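Side-chain contacts in protein GLB-12 (Caenorhabditis elegans, PDB 4BJA), which binds a heme b whose iron is held by two axial histidines, and acts as a redox-signalling globin essential for reproduction in the worm: residues A[67-72]-A[130-135]; A[135-140]-A[202-207]. The protein carries 1 engineered substitution. All blocks are in the same frame, centred on the assembly; numbering follows the deposited sequence.

Contact 1. Residues A[67-72]-A[130-135]; sequences PDLKKV and QGFLEQ. With HEM (protoporphyrin IX containing Fe), chain B; ACT (acetate ion), chain E.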
ATOM      1  N   PRO A  67       6.246 -15.083  23.016  1.00 21.67           N
ATOM      2  CA  PRO A  67       5.510 -15.991  23.898  1.00 22.38           C
ATOM      3  C   PRO A  67       4.234 -15.418  24.521  1.00 22.92           C
ATOM      4  O   PRO A  67       3.415 -16.215  25.018  1.00 22.37           O
ATOM      5  CB  PRO A  67       6.560 -16.403  24.954  1.00 23.33           C
ATOM      6  CG  PRO A  67       7.561 -15.234  24.907  1.00 24.36           C
ATOM      7  CD  PRO A  67       7.624 -14.841  23.476  1.00 22.85           C
ATOM      8  N   ASP A  68       4.045 -14.089  24.485  1.00 23.51           N
ATOM      9  CA  ASP A  68       2.754 -13.475  24.844  1.00 27.03           C
ATOM     10  C   ASP A  68       1.576 -14.099  24.074  1.00 25.95           C
ATOM     11  O   ASP A  68       0.425 -14.098  24.556  1.00 26.77           O
ATOM     12  CB  ASP A  68       2.741 -11.966  24.565  1.00 30.31           C
ATOM     13  CG  ASP A  68       3.129 -11.130  25.767  1.00 37.48           C
ATOM     14  OD1 ASP A  68       3.449 -11.702  26.828  1.00 43.45           O
ATOM     15  OD2 ASP A  68       3.107  -9.870  25.653  1.00 44.41           O
ATOM     16  N   LEU A  69       1.871 -14.644  22.889  1.00 24.46           N
ATOM     17  CA  LEU A  69       0.836 -15.241  22.031  1.00 23.61           C
ATOM     18  C   LEU A  69       0.384 -16.616  22.485  1.00 22.74           C
ATOM     19  O   LEU A  69      -0.629 -17.124  22.028  1.00 22.63           O
ATOM     20  CB  LEU A  69       1.271 -15.274  20.545  1.00 22.73           C
ATOM     21  CG  LEU A  69       1.426 -13.862  19.951  1.00 22.89           C
ATOM     22  CD1 LEU A  69       1.901 -13.977  18.489  1.00 22.37           C
ATOM     23  CD2 LEU A  69       0.121 -13.020  20.038  1.00 27.13           C
ATOM     24  N   LYS A  70       1.107 -17.235  23.418  1.00 21.87           N
ATOM     25  CA  LYS A  70       0.719 -18.570  23.856  1.00 22.38           C
ATOM     26  C   LYS A  70      -0.663 -18.521  24.507  1.00 23.47           C
ATOM     27  O   LYS A  70      -1.527 -19.332  24.177  1.00 23.76           O
ATOM     28  CB  LYS A  70       1.778 -19.169  24.807  1.00 22.21           C
ATOM     29  CG  LYS A  70       2.986 -19.731  24.050  1.00 22.74           C
ATOM     30  CD  LYS A  70       3.934 -20.538  25.009  1.00 24.56           C
ATOM     31  CE  LYS A  70       5.060 -19.733  25.488  1.00 26.37           C
ATOM     32  NZ  LYS A  70       5.734 -20.583  26.563  1.00 23.33           N
ATOM     33  N   LYS A  71      -0.885 -17.532  25.363  1.00 25.53           N
ATOM     34  CA  LYS A  71      -2.167 -17.388  26.084  1.00 28.29           C
ATOM     35  C   LYS A  71      -3.315 -17.143  25.113  1.00 28.11           C
ATOM     36  O   LYS A  71      -4.411 -17.675  25.276  1.00 28.28           O
ATOM     37  CB  LYS A  71      -2.091 -16.244  27.106  1.00 30.21           C
ATOM     38  CG  LYS A  71      -3.329 -16.138  28.013  1.00 33.90           C
ATOM     39  CD  LYS A  71      -3.104 -15.133  29.115  1.00 39.28           C
ATOM     40  CE  LYS A  71      -4.412 -14.423  29.510  1.00 42.52           C
ATOM     41  NZ  LYS A  71      -4.181 -13.512  30.714  1.00 44.71           N
ATOM     42  N   VAL A  72      -3.047 -16.352  24.074  1.00 27.62           N
ATOM     43  CA  VAL A  72      -4.059 -15.999  23.091  1.00 27.29           C
ATOM     44  C   VAL A  72      -4.569 -17.265  22.453  1.00 26.08           C
ATOM     45  O   VAL A  72      -5.789 -17.436  22.225  1.00 27.04           O
ATOM     46  CB  VAL A  72      -3.473 -15.078  21.960  1.00 27.91           C
ATOM     47  CG1 VAL A  72      -4.501 -14.851  20.881  1.00 30.36           C
ATOM     48  CG2 VAL A  72      -3.059 -13.772  22.526  1.00 29.13           C
ATOM     49  N   GLN A 130     -10.573  -9.836  18.085  1.00 32.39           N
ATOM     50  CA  GLN A 130      -9.637 -10.462  19.017  1.00 31.90           C
ATOM     51  C   GLN A 130      -9.246  -9.444  20.052  1.00 31.66           C
ATOM     52  O   GLN A 130      -8.573  -8.470  19.753  1.00 30.94           O
ATOM     53  CB  GLN A 130      -8.389 -11.004  18.299  1.00 32.30           C
ATOM     54  CG  GLN A 130      -8.659 -12.035  17.194  1.00 32.90           C
ATOM     55  CD  GLN A 130      -9.634 -13.147  17.596  1.00 38.25           C
ATOM     56  OE1 GLN A 130      -9.735 -13.507  18.767  1.00 40.47           O
ATOM     57  NE2 GLN A 130     -10.330 -13.714  16.608  1.00 37.34           N
ATOM     58  N   GLY A 131      -9.689  -9.655  21.287  1.00 31.19           N
ATOM     59  CA  GLY A 131      -9.510  -8.631  22.316  1.00 31.15           C
ATOM     60  C   GLY A 131      -8.046  -8.315  22.567  1.00 30.30           C
ATOM     61  O   GLY A 131      -7.705  -7.160  22.807  1.00 31.10           O
ATOM     62  N   PHE A 132      -7.184  -9.334  22.486  1.00 29.35           N
ATOM     63  CA  PHE A 132      -5.761  -9.145  22.704  1.00 28.08           C
ATOM     64  C   PHE A 132      -5.260  -8.141  21.676  1.00 27.77           C
ATOM     65  O   PHE A 132      -4.515  -7.234  21.996  1.00 27.17           O
ATOM     66  CB  PHE A 132      -4.976 -10.450  22.563  1.00 28.77           C
ATOM     67  CG  PHE A 132      -3.495 -10.257  22.599  1.00 28.08           C
ATOM     68  CD1 PHE A 132      -2.800 -10.244  23.816  1.00 29.85           C
ATOM     69  CD2 PHE A 132      -2.762 -10.095  21.418  1.00 27.43           C
ATOM     70  CE1 PHE A 132      -1.393 -10.059  23.833  1.00 29.14           C
ATOM     71  CE2 PHE A 132      -1.391  -9.911  21.432  1.00 25.55           C
ATOM     72  CZ  PHE A 132      -0.688  -9.880  22.666  1.00 27.98           C
ATOM     73  N   LEU A 133      -5.679  -8.306  20.429  1.00 26.60           N
ATOM     74  CA  LEU A 133      -5.194  -7.386  19.407  1.00 26.06           C
ATOM     75  C   LEU A 133      -5.854  -6.016  19.515  1.00 26.32           C
ATOM     76  O   LEU A 133      -5.195  -5.004  19.329  1.00 25.71           O
ATOM     77  CB  LEU A 133      -5.411  -7.974  18.006  1.00 24.78           C
ATOM     78  CG  LEU A 133      -4.527  -9.171  17.650  1.00 22.63           C
ATOM     79  CD1 LEU A 133      -4.989  -9.747  16.318  1.00 23.18           C
ATOM     80  CD2 LEU A 133      -3.045  -8.742  17.542  1.00 22.57           C
ATOM     81  N   GLU A 134      -7.163  -5.977  19.778  1.00 28.67           N
ATOM     82  CA  GLU A 134      -7.853  -4.695  19.958  1.00 30.71           C
ATOM     83  C   GLU A 134      -7.151  -3.833  21.012  1.00 31.21           C
ATOM     84  O   GLU A 134      -6.917  -2.638  20.816  1.00 31.14           O
ATOM     85  CB  GLU A 134      -9.318  -4.945  20.326  1.00 32.81           C
ATOM     86  CG  GLU A 134     -10.257  -3.911  19.764  1.00 37.84           C
ATOM     87  CD  GLU A 134     -10.773  -2.954  20.796  1.00 45.57           C
ATOM     88  OE1 GLU A 134     -10.026  -2.595  21.744  1.00 48.52           O
ATOM     89  OE2 GLU A 134     -11.961  -2.556  20.655  1.00 49.80           O
ATOM     90  N   GLN A 135      -6.774  -4.466  22.114  1.00 31.61           N
ATOM     91  CA  GLN A 135      -6.053  -3.795  23.183  1.00 32.99           C
ATOM     92  C   GLN A 135      -4.580  -3.509  22.899  1.00 32.03           C
ATOM     93  O   GLN A 135      -4.089  -2.449  23.270  1.00 33.31           O
ATOM     94  CB  GLN A 135      -6.181  -4.596  24.501  1.00 34.19           C
ATOM     95  CG  GLN A 135      -7.452  -4.243  25.277  1.00 40.74           C
ATOM     96  CD  GLN A 135      -7.296  -4.323  26.803  1.00 46.82           C
ATOM     97  OE1 GLN A 135      -6.224  -4.652  27.331  1.00 50.02           O
ATOM     98  NE2 GLN A 135      -8.385  -4.019  27.519  1.00 49.06           N
TER
HETATM   99  CHA HEM B 300      -8.446 -15.861  12.965  1.00 22.43           C
HETATM  100  CHB HEM B 300      -5.112 -15.187   9.518  1.00 19.73           C
HETATM  101  CHC HEM B 300      -2.301 -12.900  12.677  1.00 21.99           C
HETATM  102  CHD HEM B 300      -5.239 -14.269  16.240  1.00 24.43           C
HETATM  103  C1A HEM B 300      -7.810 -15.818  11.772  1.00 21.29           C
HETATM  104  C2A HEM B 300      -8.376 -16.240  10.503  1.00 23.13           C
HETATM  105  C3A HEM B 300      -7.427 -16.042   9.571  1.00 21.16           C
HETATM  106  C4A HEM B 300      -6.251 -15.506  10.220  1.00 20.31           C
HETATM  107  CMA HEM B 300      -7.488 -16.335   8.048  1.00 22.28           C
HETATM  108  CAA HEM B 300      -9.830 -16.785  10.318  1.00 25.64           C
HETATM  109  CBA HEM B 300     -10.655 -15.872   9.400  1.00 31.78           C
HETATM  110  CGA HEM B 300     -10.746 -14.564  10.051  1.00 34.81           C
HETATM  111  O1A HEM B 300     -11.081 -14.524  11.269  1.00 36.50           O
HETATM  112  O2A HEM B 300     -10.428 -13.576   9.339  1.00 38.51           O
HETATM  113  C1B HEM B 300      -4.115 -14.457  10.094  1.00 19.89           C
HETATM  114  C2B HEM B 300      -3.005 -13.852   9.367  1.00 19.75           C
HETATM  115  C3B HEM B 300      -2.251 -13.227  10.225  1.00 20.68           C
HETATM  116  C4B HEM B 300      -2.825 -13.412  11.533  1.00 20.62           C
HETATM  117  CMB HEM B 300      -2.800 -13.932   7.845  1.00 23.26           C
HETATM  118  CAB HEM B 300      -0.983 -12.415   9.846  1.00 25.72           C
HETATM  119  CBB HEM B 300      -0.073 -12.180  10.759  1.00 30.67           C
HETATM  120  C1C HEM B 300      -2.854 -13.057  13.903  1.00 21.34           C
HETATM  121  C2C HEM B 300      -2.297 -12.559  15.135  1.00 24.51           C
HETATM  122  C3C HEM B 300      -3.103 -12.922  16.117  1.00 23.82           C
HETATM  123  C4C HEM B 300      -4.186 -13.699  15.557  1.00 24.39           C
HETATM  124  CMC HEM B 300      -1.005 -11.714  15.237  1.00 27.10           C
HETATM  125  CAC HEM B 300      -2.869 -12.587  17.609  1.00 27.40           C
HETATM  126  CBC HEM B 300      -3.934 -12.539  18.389  1.00 30.12           C
HETATM  127  C1D HEM B 300      -6.310 -14.881  15.694  1.00 25.14           C
HETATM  128  C2D HEM B 300      -7.308 -15.595  16.433  1.00 26.50           C
HETATM  129  C3D HEM B 300      -8.297 -16.077  15.420  1.00 27.76           C
HETATM  130  C4D HEM B 300      -7.811 -15.607  14.154  1.00 24.34           C
HETATM  131  CMD HEM B 300      -7.389 -15.841  17.957  1.00 29.49           C
HETATM  132  CAD HEM B 300      -9.553 -16.929  15.679  1.00 29.10           C
HETATM  133  CBD HEM B 300      -9.188 -18.371  15.287  1.00 31.51           C
HETATM  134  CGD HEM B 300      -8.174 -19.056  16.200  1.00 31.90           C
HETATM  135  O1D HEM B 300      -7.997 -18.676  17.377  1.00 33.55           O
HETATM  136  O2D HEM B 300      -7.552 -20.018  15.730  1.00 33.39           O
HETATM  137  NA  HEM B 300      -6.494 -15.382  11.575  1.00 19.89           N
HETATM  138  NB  HEM B 300      -3.987 -14.172  11.450  1.00 20.61           N
HETATM  139  NC  HEM B 300      -4.007 -13.747  14.210  1.00 22.78           N
HETATM  140  ND  HEM B 300      -6.633 -14.918  14.333  1.00 24.15           N
HETATM  141 FE   HEM B 300      -5.295 -14.583  12.891  1.00 19.74          FE
HETATM  142  C   ACT E1218     -13.168 -16.204  15.786  1.00 35.01           C
HETATM  143  O   ACT E1218     -12.848 -15.194  15.152  1.00 38.25           O
HETATM  144  OXT ACT E1218     -13.251 -17.240  15.088  1.00 35.29           O
HETATM  145  CH3 ACT E1218     -13.426 -16.081  17.235  1.00 35.28           C

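Contact 2. Residues A[135-140]-A[202-207]; sequences QNQNQM and QMTDSF. With HEM (protoporphyrin IX containing Fe), chain B.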
ATOM      1  N   GLN A 135      -6.774  -4.466  22.114  1.00 31.61           N
ATOM      2  CA  GLN A 135      -6.053  -3.795  23.183  1.00 32.99           C
ATOM      3  C   GLN A 135      -4.580  -3.509  22.899  1.00 32.03           C
ATOM      4  O   GLN A 135      -4.089  -2.449  23.270  1.00 33.31           O
ATOM      5  CB  GLN A 135      -6.181  -4.596  24.501  1.00 34.19           C
ATOM      6  CG  GLN A 135      -7.452  -4.243  25.277  1.00 40.74           C
ATOM      7  CD  GLN A 135      -7.296  -4.323  26.803  1.00 46.82           C
ATOM      8  OE1 GLN A 135      -6.224  -4.652  27.331  1.00 50.02           O
ATOM      9  NE2 GLN A 135      -8.385  -4.019  27.519  1.00 49.06           N
ATOM     10  N   ASN A 136      -3.874  -4.444  22.262  1.00 30.97           N
ATOM     11  CA  ASN A 136      -2.410  -4.370  22.204  1.00 30.03           C
ATOM     12  C   ASN A 136      -1.771  -4.053  20.867  1.00 29.31           C
ATOM     13  O   ASN A 136      -0.619  -3.662  20.827  1.00 29.31           O
ATOM     14  CB  ASN A 136      -1.782  -5.642  22.764  1.00 30.50           C
ATOM     15  CG  ASN A 136      -2.209  -5.890  24.211  1.00 32.62           C
ATOM     16  OD1 ASN A 136      -1.991  -5.042  25.072  1.00 36.51           O
ATOM     17  ND2 ASN A 136      -2.846  -7.011  24.463  1.00 33.95           N
ATOM     18  N   GLN A 137      -2.503  -4.270  19.774  1.00 29.24           N
ATOM     19  CA  GLN A 137      -1.970  -3.934  18.456  1.00 28.35           C
ATOM     20  C   GLN A 137      -1.651  -2.449  18.374  1.00 30.10           C
ATOM     21  O   GLN A 137      -2.526  -1.621  18.645  1.00 29.26           O
ATOM     22  CB  GLN A 137      -2.994  -4.291  17.382  1.00 27.52           C
ATOM     23  CG  GLN A 137      -2.605  -3.783  15.960  1.00 26.76           C
ATOM     24  CD  GLN A 137      -1.446  -4.544  15.372  1.00 24.92           C
ATOM     25  OE1 GLN A 137      -0.904  -5.457  16.001  1.00 24.21           O
ATOM     26  NE2 GLN A 137      -1.052  -4.178  14.140  1.00 22.81           N
ATOM     27  N   ASN A 138      -0.416  -2.119  18.015  1.00 32.21           N
ATOM     28  CA  ASN A 138       0.095  -0.764  18.201  1.00 35.87           C
ATOM     29  C   ASN A 138       1.324  -0.513  17.336  1.00 37.89           C
ATOM     30  O   ASN A 138       2.430  -0.965  17.652  1.00 38.90           O
ATOM     31  CB  ASN A 138       0.422  -0.543  19.692  1.00 36.68           C
ATOM     32  CG  ASN A 138       0.831   0.885  20.012  1.00 39.64           C
ATOM     33  OD1 ASN A 138       0.936   1.262  21.191  1.00 43.74           O
ATOM     34  ND2 ASN A 138       1.057   1.691  18.984  1.00 40.87           N
ATOM     35  N   GLN A 139       1.129   0.228  16.244  1.00 39.87           N
ATOM     36  CA  GLN A 139       2.212   0.577  15.306  1.00 41.74           C
ATOM     37  C   GLN A 139       3.420   1.350  15.921  1.00 42.85           C
ATOM     38  O   GLN A 139       4.509   1.413  15.327  1.00 43.27           O
ATOM     39  CB  GLN A 139       1.616   1.356  14.118  1.00 41.79           C
ATOM     40  CG  GLN A 139       0.366   0.688  13.468  1.00 41.85           C
ATOM     41  CD  GLN A 139      -0.048   1.391  12.172  1.00 40.92           C
ATOM     42  OE1 GLN A 139      -1.212   1.761  11.969  1.00 42.56           O
ATOM     43  NE2 GLN A 139       0.912   1.576  11.300  1.00 41.40           N
ATOM     44  N   MET A 140       3.219   1.940  17.099  1.00 44.56           N
ATOM     45  CA  MET A 140       4.276   2.663  17.830  1.00 45.32           C
ATOM     46  C   MET A 140       5.196   1.698  18.604  1.00 44.48           C
ATOM     47  O   MET A 140       6.340   2.043  18.940  1.00 44.69           O
ATOM     48  CB  MET A 140       3.663   3.780  18.696  1.00 46.58           C
ATOM     49  CG  MET A 140       3.224   5.003  17.929  1.00 50.95           C
ATOM     50  SD  MET A 140       4.484   5.586  16.765  1.00 57.78           S
ATOM     51  CE  MET A 140       5.734   6.314  17.845  1.00 57.51           C
ATOM     52  N   GLN A 202      -1.437  -4.215   4.455  1.00 15.13           N
ATOM     53  CA  GLN A 202      -2.891  -4.158   4.244  1.00 16.64           C
ATOM     54  C   GLN A 202      -3.669  -4.706   5.427  1.00 17.91           C
ATOM     55  O   GLN A 202      -4.748  -4.183   5.758  1.00 18.79           O
ATOM     56  CB  GLN A 202      -3.253  -4.875   2.944  1.00 15.91           C
ATOM     57  CG  GLN A 202      -2.608  -4.149   1.760  1.00 16.92           C
ATOM     58  CD  GLN A 202      -2.999  -2.667   1.749  1.00 20.41           C
ATOM     59  OE1 GLN A 202      -4.162  -2.337   1.555  1.00 21.78           O
ATOM     60  NE2 GLN A 202      -2.029  -1.770   2.026  1.00 22.74           N
ATOM     61  N   MET A 203      -3.114  -5.718   6.110  1.00 18.00           N
ATOM     62  CA  MET A 203      -3.790  -6.154   7.330  0.50 17.64           C
ATOM     63  C   MET A 203      -3.668  -5.104   8.405  1.00 18.32           C
ATOM     64  O   MET A 203      -4.637  -4.853   9.114  1.00 19.07           O
ATOM     65  CB  MET A 203      -3.270  -7.490   7.816  0.50 17.79           C
ATOM     66  CG  MET A 203      -3.674  -8.612   6.903  0.50 16.60           C
ATOM     67  SD  MET A 203      -2.957 -10.125   7.512  0.50 16.67           S
ATOM     68  CE  MET A 203      -4.025 -10.437   8.899  0.50 17.43           C
ATOM     69  N   THR A 204      -2.513  -4.455   8.499  1.00 16.85           N
ATOM     70  CA  THR A 204      -2.335  -3.433   9.495  1.00 18.31           C
ATOM     71  C   THR A 204      -3.299  -2.261   9.269  1.00 18.18           C
ATOM     72  O   THR A 204      -3.932  -1.776  10.227  1.00 19.32           O
ATOM     73  CB  THR A 204      -0.874  -2.952   9.488  1.00 17.48           C
ATOM     74  OG1 THR A 204      -0.032  -4.046   9.880  1.00 18.28           O
ATOM     75  CG2 THR A 204      -0.677  -1.744  10.413  1.00 19.57           C
ATOM     76  N   ASP A 205      -3.397  -1.813   8.012  1.00 17.99           N
ATOM     77  CA  ASP A 205      -4.206  -0.636   7.715  1.00 20.00           C
ATOM     78  C   ASP A 205      -5.685  -0.909   7.874  1.00 19.63           C
ATOM     79  O   ASP A 205      -6.403  -0.084   8.446  1.00 19.71           O
ATOM     80  CB  ASP A 205      -3.869  -0.081   6.328  1.00 20.50           C
ATOM     81  CG  ASP A 205      -2.583   0.752   6.321  1.00 27.90           C
ATOM     82  OD1 ASP A 205      -1.967   0.993   7.391  1.00 34.77           O
ATOM     83  OD2 ASP A 205      -2.188   1.212   5.224  1.00 34.30           O
ATOM     84  N   SER A 206      -6.120  -2.089   7.422  1.00 18.12           N
ATOM     85  CA  SER A 206      -7.520  -2.423   7.536  1.00 19.58           C
ATOM     86  C   SER A 206      -7.930  -2.621   9.012  1.00 19.23           C
ATOM     87  O   SER A 206      -9.007  -2.158   9.476  1.00 20.20           O
ATOM     88  CB  SER A 206      -7.853  -3.621   6.663  1.00 19.06           C
ATOM     89  OG  SER A 206      -7.106  -4.785   7.029  1.00 25.35           O
ATOM     90  N   PHE A 207      -7.073  -3.298   9.756  1.00 18.95           N
ATOM     91  CA  PHE A 207      -7.295  -3.424  11.196  1.00 19.72           C
ATOM     92  C   PHE A 207      -7.415  -2.035  11.884  1.00 20.37           C
ATOM     93  O   PHE A 207      -8.321  -1.777  12.706  1.00 21.00           O
ATOM     94  CB  PHE A 207      -6.130  -4.238  11.812  1.00 18.83           C
ATOM     95  CG  PHE A 207      -6.266  -4.437  13.306  1.00 19.55           C
ATOM     96  CD1 PHE A 207      -5.905  -3.420  14.186  1.00 20.61           C
ATOM     97  CD2 PHE A 207      -6.795  -5.617  13.806  1.00 19.09           C
ATOM     98  CE1 PHE A 207      -6.078  -3.574  15.577  1.00 20.35           C
ATOM     99  CE2 PHE A 207      -6.930  -5.795  15.215  1.00 19.07           C
ATOM    100  CZ  PHE A 207      -6.602  -4.768  16.066  1.00 21.51           C
TER
HETATM  101  CHA HEM B 300      -8.446 -15.861  12.965  1.00 22.43           C
HETATM  102  CHB HEM B 300      -5.112 -15.187   9.518  1.00 19.73           C
HETATM  103  CHC HEM B 300      -2.301 -12.900  12.677  1.00 21.99           C
HETATM  104  CHD HEM B 300      -5.239 -14.269  16.240  1.00 24.43           C
HETATM  105  C1A HEM B 300      -7.810 -15.818  11.772  1.00 21.29           C
HETATM  106  C2A HEM B 300      -8.376 -16.240  10.503  1.00 23.13           C
HETATM  107  C3A HEM B 300      -7.427 -16.042   9.571  1.00 21.16           C
HETATM  108  C4A HEM B 300      -6.251 -15.506  10.220  1.00 20.31           C
HETATM  109  CMA HEM B 300      -7.488 -16.335   8.048  1.00 22.28           C
HETATM  110  CAA HEM B 300      -9.830 -16.785  10.318  1.00 25.64           C
HETATM  111  CBA HEM B 300     -10.655 -15.872   9.400  1.00 31.78           C
HETATM  112  CGA HEM B 300     -10.746 -14.564  10.051  1.00 34.81           C
HETATM  113  O1A HEM B 300     -11.081 -14.524  11.269  1.00 36.50           O
HETATM  114  O2A HEM B 300     -10.428 -13.576   9.339  1.00 38.51           O
HETATM  115  C1B HEM B 300      -4.115 -14.457  10.094  1.00 19.89           C
HETATM  116  C2B HEM B 300      -3.005 -13.852   9.367  1.00 19.75           C
HETATM  117  C3B HEM B 300      -2.251 -13.227  10.225  1.00 20.68           C
HETATM  118  C4B HEM B 300      -2.825 -13.412  11.533  1.00 20.62           C
HETATM  119  CMB HEM B 300      -2.800 -13.932   7.845  1.00 23.26           C
HETATM  120  CAB HEM B 300      -0.983 -12.415   9.846  1.00 25.72           C
HETATM  121  CBB HEM B 300      -0.073 -12.180  10.759  1.00 30.67           C
HETATM  122  C1C HEM B 300      -2.854 -13.057  13.903  1.00 21.34           C
HETATM  123  C2C HEM B 300      -2.297 -12.559  15.135  1.00 24.51           C
HETATM  124  C3C HEM B 300      -3.103 -12.922  16.117  1.00 23.82           C
HETATM  125  C4C HEM B 300      -4.186 -13.699  15.557  1.00 24.39           C
HETATM  126  CMC HEM B 300      -1.005 -11.714  15.237  1.00 27.10           C
HETATM  127  CAC HEM B 300      -2.869 -12.587  17.609  1.00 27.40           C
HETATM  128  CBC HEM B 300      -3.934 -12.539  18.389  1.00 30.12           C
HETATM  129  C1D HEM B 300      -6.310 -14.881  15.694  1.00 25.14           C
HETATM  130  C2D HEM B 300      -7.308 -15.595  16.433  1.00 26.50           C
HETATM  131  C3D HEM B 300      -8.297 -16.077  15.420  1.00 27.76           C
HETATM  132  C4D HEM B 300      -7.811 -15.607  14.154  1.00 24.34           C
HETATM  133  CMD HEM B 300      -7.389 -15.841  17.957  1.00 29.49           C
HETATM  134  CAD HEM B 300      -9.553 -16.929  15.679  1.00 29.10           C
HETATM  135  CBD HEM B 300      -9.188 -18.371  15.287  1.00 31.51           C
HETATM  136  CGD HEM B 300      -8.174 -19.056  16.200  1.00 31.90           C
HETATM  137  O1D HEM B 300      -7.997 -18.676  17.377  1.00 33.55           O
HETATM  138  O2D HEM B 300      -7.552 -20.018  15.730  1.00 33.39           O
HETATM  139  NA  HEM B 300      -6.494 -15.382  11.575  1.00 19.89           N
HETATM  140  NB  HEM B 300      -3.987 -14.172  11.450  1.00 20.61           N
HETATM  141  NC  HEM B 300      -4.007 -13.747  14.210  1.00 22.78           N
HETATM  142  ND  HEM B 300      -6.633 -14.918  14.333  1.00 24.15           N
HETATM  143 FE   HEM B 300      -5.295 -14.583  12.891  1.00 19.74          FE
HETATM  144  O   HOH W   1      -2.910  -2.141  12.969  1.00 27.18           O

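Contact 1. Residues A[67-72]-A[130-135]
V72 and F132 bring the two backbones closest, their CA atoms 7.1 Å apart, where the short, weakly bonded turn 69-72 faces the first turn of helix 131-136. F132 carries the contact. Its CG is anti to the backbone N (chi1 172°), sending the ring across to the other segment, and V72 lays CG2 over one face, offset toward the rim. In this CH-pi contact CG2 stands 3.8 Å from the ring centroid, 22° off the normal. L69 reaches the far part of the ring obliquely, CD2 to F132 CE2 at 3.7 Å, and its flank leans on I61 and V62 of helix 50-65. Y144 also meets the F132 ring edge-to-face. V72 CG1 instead touches the heme vinyl, 3.4 Å from HEM CBC. L133 packs on the same vinyl, CG to HEM CBC at 3.5 Å. Q130, the N-cap residue, bends at chi2 and lays its amide over the outer edge of pyrrole D, NE2 3.3 Å from HEM C3D; NE2 also makes a weak hydrogen bond to an acetate ion, probably from the crystallisation liquor. Across the segments the contact is wholly apolar: shape and dispersion join two helical turns beside one heme vinyl in this globin pocket.

Contact 2. Residues A[135-140]-A[202-207]
The F207 ring takes the aliphatic part of Q137 obliquely, with F207 CE1 3.5 Å from Q137 CG and 3.6 Å from Q137 CB. The amide plane of Q137 stands 68° from the ring, and F145 of helix 144-160 meets that ring with planes at about 70°. With CG anti to the backbone N (chi1 172°) and a bend at chi2, Q137 brings its methylenes against the CE1 corner of the phenyl while its amide turns aside to polar partners. There OE1 accepts from Y144 N, and NE2 donates to N143 OD1 and to a water, 3.0 Å from Q137 NE2, that in turn donates to T204 O. T204 directs CG2 at the amide group of Q139, 3.6 Å from Q139 CD, while its OG1 bonds to I200 O and N143 ND2. W19 of the second subunit packs on both Q139 and T204. Shortening F207 to an alanine removes the ring against which the Q137 methylenes rest, and is likely to open a gap beside the axial ligand H127, which the ring also touches. The contact thus divides its chemistry: apolar packing supports the glutamine stem, while hydrogen bonds and a water bridge to helix 185-214 hold its amide.

How the contacts relate
The centres of the two contacts lie 13 Å apart, on the same side of the chain's centre, and helix 131-136 serves both. In chain order they run in series: contact 1 closes with Q135, the residue at which contact 2 opens. The helix leans on turn 69-72 near its start, and the loop after it docks on helix 185-214. They also touch directly, F207 CZ lying 3.6 Å from L133 O. Both reach the heme, contact 1 through L69, V72, Q130 and L133, contact 2 through M203. Together they tie the stretch that follows the axial ligand H127 to two parts of the globin fold, far away in sequence, that wall the heme pocket.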